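Local coordinates for protein glycerol dehydratase (PDB 1R9D) that binds glycerol and, as a B12-independent enzyme of the glycyl radical family, probably dehydrates it to 3-hydroxypropionaldehyde, at residues E11-L16 against I311-I316; E70-S75 against A263-W268; S448-L453 against Q549-A554; G638-S643 against A695-L700. All coordinates share one frame; numbering follows the deposited sequence.

In the fold
Contact 1 opens first, near the N terminus. Its helix 11-22 meets helix 304-317 almost three hundred residues later. Contact 2 is nested in that loop: the segment 70-75 meets helix 260-277 before contact 1 closes. The two touch through Arg12 on Leu71, Leu16 on Glu70 and Ile314 on Cys264 and Phe267, so they pack as one region, a loop held among helices. Contact 3 follows in series, about 37 Å away centre to centre. It pairs two parallel strands and closes a loop of 95 residues. Contact 4 comes last and closes one of 51. It touches contact 3 at Gln549-Asn697 and Gly550-Gly638, and joins the pyruvate formate lyase-like part to the glycine radical part beside the bound glycerol.

Contact 1. Residues E11-L16 against I311-I316; sequences ERINIL and IDCIWI
Ile13 and Leu16 project from one helix and Ile316 from the other, and the three mesh closely. The tip of Ile316 is the main bump. Ile316 CD1 enters the hollow between Ile13 and Leu16, 3.3 Å from Leu16 CB and 3.8 Å from Ile13 CG2. The first pair is tighter than usual van der Waals contact. Ile316 CD1 also lies 3.6 Å from the backbone Ile13 O. Ile13 answers in the other direction. Its CG1 lies anti to the carbonyl carbon (chi1 -57°), and a second bend (chi2 -51°) points Ile13 CD1 at Asp312 CB, 3.5 Å away. This is a side-by-side packing of parallel helical segments: the axes of 11-16 and 311-316 run 10.2 Å apart and 5° from parallel. They lie on helices 11-22 and 304-317, in the pyruvate formate lyase-like part of the chain. Cys313 SG fills the dip on the flank, 3.9 Å from Leu16 CD1 and 4.0 Å from Ile13 CD1. The aliphatic part of Arg12 borders the sulfur, with Arg12 CD 4.2 Å from Cys313 SG. Its guanidinium group turns to salt bridges with Glu309 and Glu241. Asp312 meets the contact mainly through CB; its carboxylate is hydrogen-bonded to His368 and Gln308.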
loop_
_atom_site.group_PDB
_atom_site.type_symbol
_atom_site.label_atom_id
_atom_site.label_comp_id
_atom_site.label_asym_id
_atom_site.label_seq_id
_atom_site.Cartn_x
_atom_site.Cartn_y
_atom_site.Cartn_z
ATOM N N GLU A 11 40.779 10.532 -33.515
ATOM C CA GLU A 11 40.924 11.802 -32.823
ATOM C C GLU A 11 39.616 12.166 -32.122
ATOM O O GLU A 11 39.622 12.811 -31.077
ATOM C CB GLU A 11 41.319 12.899 -33.818
ATOM C CG GLU A 11 41.449 14.284 -33.210
ATOM C CD GLU A 11 42.247 14.292 -31.919
ATOM O OE1 GLU A 11 43.264 13.572 -31.836
ATOM O OE2 GLU A 11 41.859 15.033 -30.988
ATOM N N ARG A 12 38.498 11.742 -32.704
ATOM C CA ARG A 12 37.185 12.015 -32.126
ATOM C C ARG A 12 37.132 11.493 -30.694
ATOM O O ARG A 12 36.664 12.174 -29.786
ATOM C CB ARG A 12 36.080 11.335 -32.937
ATOM C CG ARG A 12 34.673 11.664 -32.437
ATOM C CD ARG A 12 33.648 10.648 -32.918
ATOM N NE ARG A 12 33.603 10.531 -34.372
ATOM C CZ ARG A 12 33.100 11.453 -35.189
ATOM N NH1 ARG A 12 32.591 12.575 -34.699
ATOM N NH2 ARG A 12 33.097 11.244 -36.501
ATOM N N ILE A 13 37.618 10.272 -30.500
ATOM C CA ILE A 13 37.614 9.666 -29.173
ATOM C C ILE A 13 38.448 10.485 -28.192
ATOM O O ILE A 13 38.057 10.672 -27.040
ATOM C CB ILE A 13 38.137 8.215 -29.233
ATOM C CG1 ILE A 13 37.290 7.411 -30.223
ATOM C CG2 ILE A 13 38.094 7.578 -27.851
ATOM C CD1 ILE A 13 35.783 7.521 -29.987
ATOM N N ASN A 14 39.593 10.991 -28.642
ATOM C CA ASN A 14 40.430 11.796 -27.760
ATOM C C ASN A 14 39.702 13.074 -27.347
ATOM O O ASN A 14 39.818 13.524 -26.207
ATOM C CB ASN A 14 41.756 12.153 -28.439
ATOM C CG ASN A 14 42.581 10.927 -28.781
ATOM O OD1 ASN A 14 42.641 9.970 -28.006
ATOM N ND2 ASN A 14 43.230 10.952 -29.938
ATOM N N ILE A 15 38.950 13.654 -28.277
ATOM C CA ILE A 15 38.202 14.875 -27.998
ATOM C C ILE A 15 37.072 14.618 -26.999
ATOM O O ILE A 15 36.876 15.387 -26.059
ATOM C CB ILE A 15 37.605 15.469 -29.292
ATOM C CG1 ILE A 15 38.736 15.920 -30.220
ATOM C CG2 ILE A 15 36.691 16.648 -28.956
ATOM C CD1 ILE A 15 38.270 16.375 -31.582
ATOM N N LEU A 16 36.333 13.533 -27.208
ATOM C CA LEU A 16 35.227 13.189 -26.321
ATOM C C LEU A 16 35.748 12.827 -24.932
ATOM O O LEU A 16 35.151 13.203 -23.924
ATOM C CB LEU A 16 34.421 12.032 -26.913
ATOM C CG LEU A 16 33.717 12.349 -28.236
ATOM C CD1 LEU A 16 33.167 11.080 -28.847
ATOM C CD2 LEU A 16 32.604 13.360 -27.996
ATOM N N ILE A 311 31.682 1.786 -30.525
ATOM C CA ILE A 311 31.817 1.141 -29.225
ATOM C C ILE A 311 32.612 2.083 -28.317
ATOM O O ILE A 311 32.280 2.255 -27.145
ATOM C CB ILE A 311 32.517 -0.237 -29.362
ATOM C CG1 ILE A 311 31.590 -1.200 -30.112
ATOM C CG2 ILE A 311 32.862 -0.803 -27.987
ATOM C CD1 ILE A 311 32.151 -2.603 -30.297
ATOM N N ASP A 312 33.648 2.716 -28.865
ATOM C CA ASP A 312 34.444 3.653 -28.078
ATOM C C ASP A 312 33.568 4.796 -27.576
ATOM O O ASP A 312 33.730 5.262 -26.447
ATOM C CB ASP A 312 35.602 4.229 -28.908
ATOM C CG ASP A 312 36.640 3.182 -29.285
ATOM O OD1 ASP A 312 36.683 2.110 -28.641
ATOM O OD2 ASP A 312 37.425 3.442 -30.228
ATOM N N CYS A 313 32.639 5.256 -28.413
ATOM C CA CYS A 313 31.748 6.338 -28.009
ATOM C C CYS A 313 30.855 5.900 -26.854
ATOM O O CYS A 313 30.586 6.682 -25.945
ATOM C CB CYS A 313 30.885 6.799 -29.184
ATOM S SG CYS A 313 31.800 7.790 -30.398
ATOM N N ILE A 314 30.397 4.651 -26.895
ATOM C CA ILE A 314 29.550 4.127 -25.826
ATOM C C ILE A 314 30.371 4.086 -24.540
ATOM O O ILE A 314 29.882 4.430 -23.465
ATOM C CB ILE A 314 29.030 2.709 -26.157
ATOM C CG1 ILE A 314 27.939 2.793 -27.235
ATOM C CG2 ILE A 314 28.478 2.054 -24.903
ATOM C CD1 ILE A 314 27.437 1.447 -27.715
ATOM N N TRP A 315 31.627 3.668 -24.655
ATOM C CA TRP A 315 32.506 3.620 -23.492
ATOM C C TRP A 315 32.565 5.014 -22.866
ATOM O O TRP A 315 32.420 5.173 -21.653
ATOM C CB TRP A 315 33.917 3.176 -23.895
ATOM C CG TRP A 315 34.286 1.765 -23.491
ATOM C CD1 TRP A 315 35.399 1.383 -22.794
ATOM C CD2 TRP A 315 33.566 0.559 -23.787
ATOM N NE1 TRP A 315 35.418 0.015 -22.641
ATOM C CE2 TRP A 315 34.306 -0.516 -23.239
ATOM C CE3 TRP A 315 32.368 0.280 -24.461
ATOM C CZ2 TRP A 315 33.887 -1.849 -23.344
ATOM C CZ3 TRP A 315 31.949 -1.050 -24.567
ATOM C CH2 TRP A 315 32.711 -2.096 -24.009
ATOM N N ILE A 316 32.763 6.034 -23.698
ATOM C CA ILE A 316 32.831 7.392 -23.183
ATOM C C ILE A 316 31.516 7.834 -22.528
ATOM O O ILE A 316 31.531 8.468 -21.472
ATOM C CB ILE A 316 33.234 8.388 -24.301
ATOM C CG1 ILE A 316 34.661 8.069 -24.768
ATOM C CG2 ILE A 316 33.144 9.815 -23.788
ATOM C CD1 ILE A 316 35.162 8.925 -25.916
#

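Contact 2. Residues E70-S75 against A263-W268; sequences ELIVGS and ACQLFW
Gln265 reaches Val73 because its chain first extends, with CG opposite the backbone N (chi1 -179°), and then bends at chi2 (64°). The bend lays the amide against the backbone of the segment 70-75. Trp268, one helical turn on, has the same extended first torsion, and this carries its indole toward Gly74. Gln265 binds Val73 twice. Gln265 OE1 accepts from Val73 N at 3.0 Å, and Gln265 NE2 donates to Val73 O at 2.9 Å. Both bonds lie on a lone pair of their acceptor, in the carbonyl plane, although Val73 O is tilted slightly from the plane of the Gln265 amide. A water donates to Gln265 OE1 from 2.7 Å and more weakly to Leu71 O. Trp268 NE1 gives its hydrogen to Gly74 O at 2.8 Å, and the oxygen sits close to the ring plane. Val73 O also lies at the indole edge, 3.3 Å from Trp268 CD1. Apolar packing backs up these bonds. Ile72 CG2 meets Trp268 CB at 3.8 Å, and Ile72 CD1 touches Cys264 CB at the same distance. The loop runs between helix 260-277, helix 236-252 and helix 304-317, whose Lys317 forms a salt bridge with Glu70. The Gln265 amide pairs with the N-H and C=O of the same residue, as a neighbouring peptide would. It satisfies both peptide groups of buried Val73, and Trp268 serves Gly74 O. The two bonds also fix the rotation of the Gln265 amide, and the pairing, N-H to OE1 and NE2 to C=O, supports its modelled orientation.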
loop_
_atom_site.group_PDB
_atom_site.type_symbol
_atom_site.label_atom_id
_atom_site.label_comp_id
_atom_site.label_asym_id
_atom_site.label_seq_id
_atom_site.Cartn_x
_atom_site.Cartn_y
_atom_site.Cartn_z
ATOM N N GLU A 70 29.978 14.205 -30.924
ATOM C CA GLU A 70 29.363 12.949 -30.498
ATOM C C GLU A 70 28.698 12.188 -31.643
ATOM O O GLU A 70 28.100 12.791 -32.538
ATOM C CB GLU A 70 28.315 13.203 -29.405
ATOM C CG GLU A 70 28.873 13.306 -27.991
ATOM C CD GLU A 70 27.780 13.402 -26.933
ATOM O OE1 GLU A 70 28.057 13.069 -25.760
ATOM O OE2 GLU A 70 26.647 13.818 -27.269
ATOM N N LEU A 71 28.813 10.861 -31.615
ATOM C CA LEU A 71 28.178 10.005 -32.612
ATOM C C LEU A 71 26.976 9.354 -31.924
ATOM O O LEU A 71 25.951 9.079 -32.550
ATOM C CB LEU A 71 29.140 8.923 -33.112
ATOM C CG LEU A 71 30.269 9.327 -34.067
ATOM C CD1 LEU A 71 31.143 8.120 -34.362
ATOM C CD2 LEU A 71 29.683 9.880 -35.358
ATOM N N ILE A 72 27.121 9.111 -30.626
ATOM C CA ILE A 72 26.063 8.514 -29.811
ATOM C C ILE A 72 25.584 9.629 -28.890
ATOM O O ILE A 72 26.365 10.172 -28.111
ATOM C CB ILE A 72 26.606 7.336 -28.960
ATOM C CG1 ILE A 72 27.059 6.194 -29.876
ATOM C CG2 ILE A 72 25.536 6.865 -27.969
ATOM C CD1 ILE A 72 25.931 5.522 -30.652
ATOM N N VAL A 73 24.303 9.975 -28.971
ATOM C CA VAL A 73 23.775 11.063 -28.158
ATOM C C VAL A 73 22.870 10.657 -26.999
ATOM O O VAL A 73 22.294 9.571 -26.993
ATOM C CB VAL A 73 23.012 12.084 -29.043
ATOM C CG1 VAL A 73 23.969 12.711 -30.047
ATOM C CG2 VAL A 73 21.868 11.396 -29.769
ATOM N N GLY A 74 22.750 11.560 -26.031
ATOM C CA GLY A 74 21.935 11.326 -24.854
ATOM C C GLY A 74 22.743 11.699 -23.626
ATOM O O GLY A 74 23.620 10.942 -23.203
ATOM N N SER A 75 22.465 12.872 -23.067
ATOM C CA SER A 75 23.174 13.360 -21.891
ATOM C C SER A 75 22.189 13.656 -20.774
ATOM O O SER A 75 21.181 14.337 -20.990
ATOM C CB SER A 75 23.958 14.634 -22.228
ATOM O OG SER A 75 24.953 14.379 -23.203
ATOM N N ALA A 263 21.621 -0.120 -33.164
ATOM C CA ALA A 263 21.679 -0.919 -31.939
ATOM C C ALA A 263 22.459 -0.169 -30.856
ATOM O O ALA A 263 22.045 -0.134 -29.697
ATOM C CB ALA A 263 22.329 -2.270 -32.225
ATOM N N CYS A 264 23.580 0.443 -31.234
ATOM C CA CYS A 264 24.393 1.197 -30.278
ATOM C C CYS A 264 23.648 2.393 -29.693
ATOM O O CYS A 264 23.731 2.667 -28.494
ATOM C CB CYS A 264 25.691 1.693 -30.938
ATOM S SG CYS A 264 26.921 0.408 -31.260
ATOM N N GLN A 265 22.923 3.118 -30.541
ATOM C CA GLN A 265 22.188 4.285 -30.070
ATOM C C GLN A 265 20.995 3.904 -29.199
ATOM O O GLN A 265 20.739 4.546 -28.186
ATOM C CB GLN A 265 21.710 5.137 -31.249
ATOM C CG GLN A 265 20.947 6.382 -30.811
ATOM C CD GLN A 265 21.805 7.350 -30.017
ATOM O OE1 GLN A 265 22.642 8.064 -30.576
ATOM N NE2 GLN A 265 21.607 7.377 -28.706
ATOM N N LEU A 266 20.267 2.863 -29.591
ATOM C CA LEU A 266 19.109 2.429 -28.815
ATOM C C LEU A 266 19.573 1.869 -27.469
ATOM O O LEU A 266 18.925 2.075 -26.437
ATOM C CB LEU A 266 18.308 1.378 -29.596
ATOM C CG LEU A 266 17.044 0.825 -28.919
ATOM C CD1 LEU A 266 16.186 1.960 -28.380
ATOM C CD2 LEU A 266 16.265 -0.008 -29.922
ATOM N N PHE A 267 20.703 1.167 -27.482
ATOM C CA PHE A 267 21.256 0.621 -26.246
ATOM C C PHE A 267 21.461 1.763 -25.257
ATOM O O PHE A 267 21.025 1.688 -24.110
ATOM C CB PHE A 267 22.608 -0.053 -26.498
ATOM C CG PHE A 267 23.414 -0.258 -25.249
ATOM C CD1 PHE A 267 23.123 -1.305 -24.378
ATOM C CD2 PHE A 267 24.429 0.635 -24.910
ATOM C CE1 PHE A 267 23.829 -1.453 -23.186
ATOM C CE2 PHE A 267 25.138 0.495 -23.724
ATOM C CZ PHE A 267 24.833 -0.555 -22.858
ATOM N N TRP A 268 22.130 2.824 -25.700
ATOM C CA TRP A 268 22.389 3.947 -24.814
ATOM C C TRP A 268 21.124 4.624 -24.298
ATOM O O TRP A 268 21.077 5.028 -23.141
ATOM C CB TRP A 268 23.305 4.987 -25.478
ATOM C CG TRP A 268 23.609 6.115 -24.546
ATOM C CD1 TRP A 268 23.167 7.406 -24.643
ATOM C CD2 TRP A 268 24.318 6.026 -23.304
ATOM N NE1 TRP A 268 23.549 8.121 -23.536
ATOM C CE2 TRP A 268 24.257 7.299 -22.697
ATOM C CE3 TRP A 268 24.996 4.990 -22.642
ATOM C CZ2 TRP A 268 24.847 7.568 -21.454
ATOM C CZ3 TRP A 268 25.583 5.258 -21.406
ATOM C CH2 TRP A 268 25.503 6.536 -20.826
HETATM O O HOH W 1 22.731 8.463 -33.214
#

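Contact 3. Residues S448-L453 against Q549-A554; sequences SAFFNL and QGVGVA
Phe450 and Gln549 sit across from each other on two paired strands, and both turn CG to the side opposite the carbonyl carbon (chi1 -76° and -80°). Phe450 CD2 therefore rests 3.8 Å from Gln549 CB and 4.0 Å from Val551 CG2. These three side chains share one face of the sheet. The Gln549 chain bends at chi2, and its amide plane stands nearly at right angles to the Phe450 ring. Its OE1 takes a bond from Asn697, while NE2 gives bonds to Gly547 O and Asp447. The Phe450 side chain comes within about 3 Å of the bound glycerol. Phe451 takes the extended first torsion (chi1 -172°) and carries its ring to the other face, away from the partner strand. Gly550 lies opposite it. Leu453 turns back across the join, with CD1 4.0 Å from Val553 CG2. The strands run parallel. Phe451 N binds Gln549 O at 2.6 Å, and Val551 N binds Phe451 O at 2.8 Å. Gln549 N to Ala449 O and Leu453 N to Val551 O complete the set. Both strands end in helices: Asn452 caps Arg455 N through OD1, and Gly552 holds the N-cap place of helix 553-569. Strand 152-153 pairs antiparallel on the far edge of 449-452, and Gly550 bonds onward to Gly638. Phe648 of helix 644-650 covers the Phe450 face. On the other face, Phe451 packs on Met495, Phe498 and Met502 of helix 484-516.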
loop_
_atom_site.group_PDB
_atom_site.type_symbol
_atom_site.label_atom_id
_atom_site.label_comp_id
_atom_site.label_asym_id
_atom_site.label_seq_id
_atom_site.Cartn_x
_atom_site.Cartn_y
_atom_site.Cartn_z
ATOM N N SER A 448 22.884 -4.594 -0.635
ATOM C CA SER A 448 21.937 -4.107 0.353
ATOM C C SER A 448 22.549 -3.635 1.667
ATOM O O SER A 448 21.870 -2.995 2.467
ATOM C CB SER A 448 20.892 -5.189 0.632
ATOM O OG SER A 448 21.470 -6.309 1.286
ATOM N N ALA A 449 23.824 -3.942 1.897
ATOM C CA ALA A 449 24.477 -3.525 3.136
ATOM C C ALA A 449 25.938 -3.946 3.219
ATOM O O ALA A 449 26.387 -4.813 2.473
ATOM C CB ALA A 449 23.728 -4.098 4.329
ATOM N N PHE A 450 26.676 -3.295 4.117
ATOM C CA PHE A 450 28.075 -3.639 4.381
ATOM C C PHE A 450 28.087 -3.963 5.870
ATOM O O PHE A 450 27.511 -3.227 6.678
ATOM C CB PHE A 450 29.029 -2.473 4.088
ATOM C CG PHE A 450 29.284 -2.245 2.624
ATOM C CD1 PHE A 450 28.785 -1.115 1.991
ATOM C CD2 PHE A 450 30.031 -3.156 1.883
ATOM C CE1 PHE A 450 29.028 -0.891 0.635
ATOM C CE2 PHE A 450 30.280 -2.944 0.530
ATOM C CZ PHE A 450 29.777 -1.807 -0.095
ATOM N N PHE A 451 28.740 -5.063 6.224
ATOM C CA PHE A 451 28.797 -5.541 7.606
ATOM C C PHE A 451 30.257 -5.668 8.046
ATOM O O PHE A 451 31.052 -6.313 7.372
ATOM C CB PHE A 451 28.103 -6.905 7.669
ATOM C CG PHE A 451 27.916 -7.441 9.055
ATOM C CD1 PHE A 451 26.721 -7.236 9.739
ATOM C CD2 PHE A 451 28.919 -8.191 9.662
ATOM C CE1 PHE A 451 26.521 -7.775 11.007
ATOM C CE2 PHE A 451 28.733 -8.737 10.934
ATOM C CZ PHE A 451 27.533 -8.531 11.608
ATOM N N ASN A 452 30.598 -5.049 9.172
ATOM C CA ASN A 452 31.970 -5.068 9.685
ATOM C C ASN A 452 32.259 -6.313 10.523
ATOM O O ASN A 452 31.916 -6.373 11.701
ATOM C CB ASN A 452 32.225 -3.814 10.533
ATOM C CG ASN A 452 33.690 -3.634 10.881
ATOM O OD1 ASN A 452 34.439 -4.608 10.999
ATOM N ND2 ASN A 452 34.107 -2.382 11.062
ATOM N N LEU A 453 32.900 -7.302 9.908
ATOM C CA LEU A 453 33.234 -8.544 10.599
ATOM C C LEU A 453 34.214 -8.325 11.752
ATOM O O LEU A 453 34.137 -9.006 12.777
ATOM C CB LEU A 453 33.831 -9.545 9.614
ATOM C CG LEU A 453 32.960 -9.982 8.435
ATOM C CD1 LEU A 453 33.828 -10.768 7.457
ATOM C CD2 LEU A 453 31.780 -10.817 8.926
ATOM N N GLN A 549 27.013 -7.520 2.378
ATOM C CA GLN A 549 28.450 -7.828 2.337
ATOM C C GLN A 549 29.209 -7.888 3.651
ATOM O O GLN A 549 29.036 -7.034 4.522
ATOM C CB GLN A 549 29.168 -6.793 1.463
ATOM C CG GLN A 549 29.073 -7.019 -0.024
ATOM C CD GLN A 549 27.698 -7.466 -0.445
ATOM O OE1 GLN A 549 27.438 -8.661 -0.569
ATOM N NE2 GLN A 549 26.799 -6.507 -0.653
ATOM N N GLY A 550 30.074 -8.894 3.771
ATOM C CA GLY A 550 30.910 -9.016 4.949
ATOM C C GLY A 550 32.246 -8.377 4.604
ATOM O O GLY A 550 32.790 -8.613 3.520
ATOM N N VAL A 551 32.769 -7.553 5.508
ATOM C CA VAL A 551 34.042 -6.868 5.295
ATOM C C VAL A 551 35.017 -7.186 6.426
ATOM O O VAL A 551 34.656 -7.094 7.597
ATOM C CB VAL A 551 33.836 -5.338 5.245
ATOM C CG1 VAL A 551 35.165 -4.633 4.962
ATOM C CG2 VAL A 551 32.794 -4.999 4.179
ATOM N N GLY A 552 36.239 -7.576 6.064
ATOM C CA GLY A 552 37.264 -7.879 7.054
ATOM C C GLY A 552 37.649 -9.344 7.200
ATOM O O GLY A 552 38.078 -9.767 8.276
ATOM N N VAL A 553 37.534 -10.118 6.124
ATOM C CA VAL A 553 37.854 -11.548 6.190
ATOM C C VAL A 553 39.267 -11.904 6.672
ATOM O O VAL A 553 39.422 -12.769 7.533
ATOM C CB VAL A 553 37.601 -12.244 4.827
ATOM C CG1 VAL A 553 37.977 -13.729 4.921
ATOM C CG2 VAL A 553 36.126 -12.121 4.450
ATOM N N ALA A 554 40.296 -11.262 6.128
ATOM C CA ALA A 554 41.656 -11.579 6.558
ATOM C C ALA A 554 41.862 -11.184 8.016
ATOM O O ALA A 554 42.561 -11.877 8.761
ATOM C CB ALA A 554 42.675 -10.871 5.677
#

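Contact 4. Residues G638-S643 against A695-L700; sequences GLYPSS and ASNGTL
Tyr640 CB and Leu700 CB meet at 3.7 Å and form the apolar centre. Pro641 adds its ring at one end, where Pro641 CD comes 4.5 Å from Leu700 CD2. On the other side of the bridge between the backbones, Leu639 and Thr699 lie side by side and point the same way, with Leu639 CD1 4.1 Å from Thr699 CG2. Leu639 CD1 also touches Ala695 CB. The bridge is a single one. Leu639 N binds Gly698 O at 2.7 Å, nearly straight, and Leu700 N binds Leu639 O at 3.1 Å. Farther out, Asn697 CB packs 3.7 Å from Gly638 CA. Tyr640 CG lies between the backbone N and the carbonyl carbon (chi1 66°), which sets the ring edge toward Asn697 O and Gly698 O. Tyr640 CE2 is 4.0 Å from Asn697 O, which is buried and has no hydrogen-bond partner in the model. The polar ends look past the contact: Tyr640 OH binds His446 O, and Thr699 OG1 binds His692. Ala695 to Gly698 form a type I turn closed by Gly698 N to Ala695 O. The Tyr640 side chain lies about 3 Å from bound glycerol, consistent with this junction lining the substrate pocket, as expected in a glycyl radical enzyme.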
loop_
_atom_site.group_PDB
_atom_site.type_symbol
_atom_site.label_atom_id
_atom_site.label_comp_id
_atom_site.label_asym_id
_atom_site.label_seq_id
_atom_site.Cartn_x
_atom_site.Cartn_y
_atom_site.Cartn_z
ATOM N N GLY A 638 27.751 -11.884 0.482
ATOM C CA GLY A 638 28.830 -11.553 -0.426
ATOM C C GLY A 638 29.997 -11.137 0.458
ATOM O O GLY A 638 29.802 -10.909 1.653
ATOM N N LEU A 639 31.194 -11.052 -0.117
ATOM C CA LEU A 639 32.389 -10.649 0.620
ATOM C C LEU A 639 33.221 -9.693 -0.239
ATOM O O LEU A 639 34.213 -10.094 -0.839
ATOM C CB LEU A 639 33.225 -11.887 0.996
ATOM C CG LEU A 639 32.565 -12.941 1.900
ATOM C CD1 LEU A 639 33.413 -14.199 1.901
ATOM C CD2 LEU A 639 32.394 -12.400 3.320
ATOM N N TYR A 640 32.784 -8.435 -0.321
ATOM C CA TYR A 640 33.494 -7.404 -1.088
ATOM C C TYR A 640 33.331 -6.084 -0.331
ATOM O O TYR A 640 32.376 -5.919 0.430
ATOM C CB TYR A 640 32.985 -7.334 -2.533
ATOM C CG TYR A 640 31.560 -6.871 -2.739
ATOM C CD1 TYR A 640 31.239 -5.515 -2.728
ATOM C CD2 TYR A 640 30.546 -7.787 -3.019
ATOM C CE1 TYR A 640 29.937 -5.078 -2.998
ATOM C CE2 TYR A 640 29.246 -7.366 -3.289
ATOM C CZ TYR A 640 28.948 -6.015 -3.280
ATOM O OH TYR A 640 27.663 -5.604 -3.560
ATOM N N PRO A 641 34.238 -5.114 -0.549
ATOM C CA PRO A 641 34.062 -3.890 0.228
ATOM C C PRO A 641 33.924 -2.532 -0.446
ATOM O O PRO A 641 33.752 -1.536 0.256
ATOM C CB PRO A 641 35.321 -3.892 1.065
ATOM C CG PRO A 641 36.357 -4.213 -0.020
ATOM C CD PRO A 641 35.654 -5.260 -0.935
ATOM N N SER A 642 34.013 -2.472 -1.767
ATOM C CA SER A 642 33.991 -1.171 -2.441
ATOM C C SER A 642 35.180 -0.445 -1.789
ATOM O O SER A 642 36.291 -0.976 -1.797
ATOM C CB SER A 642 32.685 -0.423 -2.171
ATOM O OG SER A 642 32.615 0.739 -2.984
ATOM N N SER A 643 34.973 0.741 -1.217
ATOM C CA SER A 643 36.081 1.439 -0.557
ATOM C C SER A 643 35.847 1.561 0.950
ATOM O O SER A 643 36.585 2.264 1.644
ATOM C CB SER A 643 36.287 2.842 -1.162
ATOM O OG SER A 643 35.158 3.691 -0.975
ATOM N N ALA A 695 28.956 -17.853 -0.625
ATOM C CA ALA A 695 28.959 -16.400 -0.800
ATOM C C ALA A 695 28.602 -16.105 -2.254
ATOM O O ALA A 695 29.386 -15.505 -2.992
ATOM C CB ALA A 695 30.341 -15.836 -0.471
ATOM N N SER A 696 27.403 -16.527 -2.647
ATOM C CA SER A 696 26.914 -16.370 -4.009
ATOM C C SER A 696 26.633 -14.939 -4.456
ATOM O O SER A 696 26.337 -14.707 -5.627
ATOM C CB SER A 696 25.669 -17.242 -4.213
ATOM O OG SER A 696 24.764 -17.091 -3.135
ATOM N N ASN A 697 26.714 -13.981 -3.541
ATOM C CA ASN A 697 26.517 -12.600 -3.944
ATOM C C ASN A 697 27.883 -12.081 -4.381
ATOM O O ASN A 697 28.032 -10.917 -4.755
ATOM C CB ASN A 697 25.954 -11.751 -2.807
ATOM C CG ASN A 697 25.368 -10.444 -3.308
ATOM O OD1 ASN A 697 24.611 -10.435 -4.281
ATOM N ND2 ASN A 697 25.707 -9.336 -2.649
ATOM N N GLY A 698 28.883 -12.960 -4.319
ATOM C CA GLY A 698 30.221 -12.613 -4.768
ATOM C C GLY A 698 31.321 -12.339 -3.754
ATOM O O GLY A 698 31.074 -11.843 -2.662
ATOM N N THR A 699 32.549 -12.684 -4.129
ATOM C CA THR A 699 33.710 -12.434 -3.279
ATOM C C THR A 699 34.714 -11.704 -4.161
ATOM O O THR A 699 34.757 -11.925 -5.371
ATOM C CB THR A 699 34.340 -13.743 -2.736
ATOM O OG1 THR A 699 34.987 -14.448 -3.799
ATOM C CG2 THR A 699 33.268 -14.635 -2.123
ATOM N N LEU A 700 35.518 -10.831 -3.562
ATOM C CA LEU A 700 36.475 -10.042 -4.330
ATOM C C LEU A 700 37.924 -10.250 -3.890
ATOM O O LEU A 700 38.255 -10.101 -2.714
ATOM C CB LEU A 700 36.091 -8.565 -4.216
ATOM C CG LEU A 700 36.835 -7.515 -5.047
ATOM C CD1 LEU A 700 35.888 -6.380 -5.361
ATOM C CD2 LEU A 700 38.048 -7.013 -4.287
#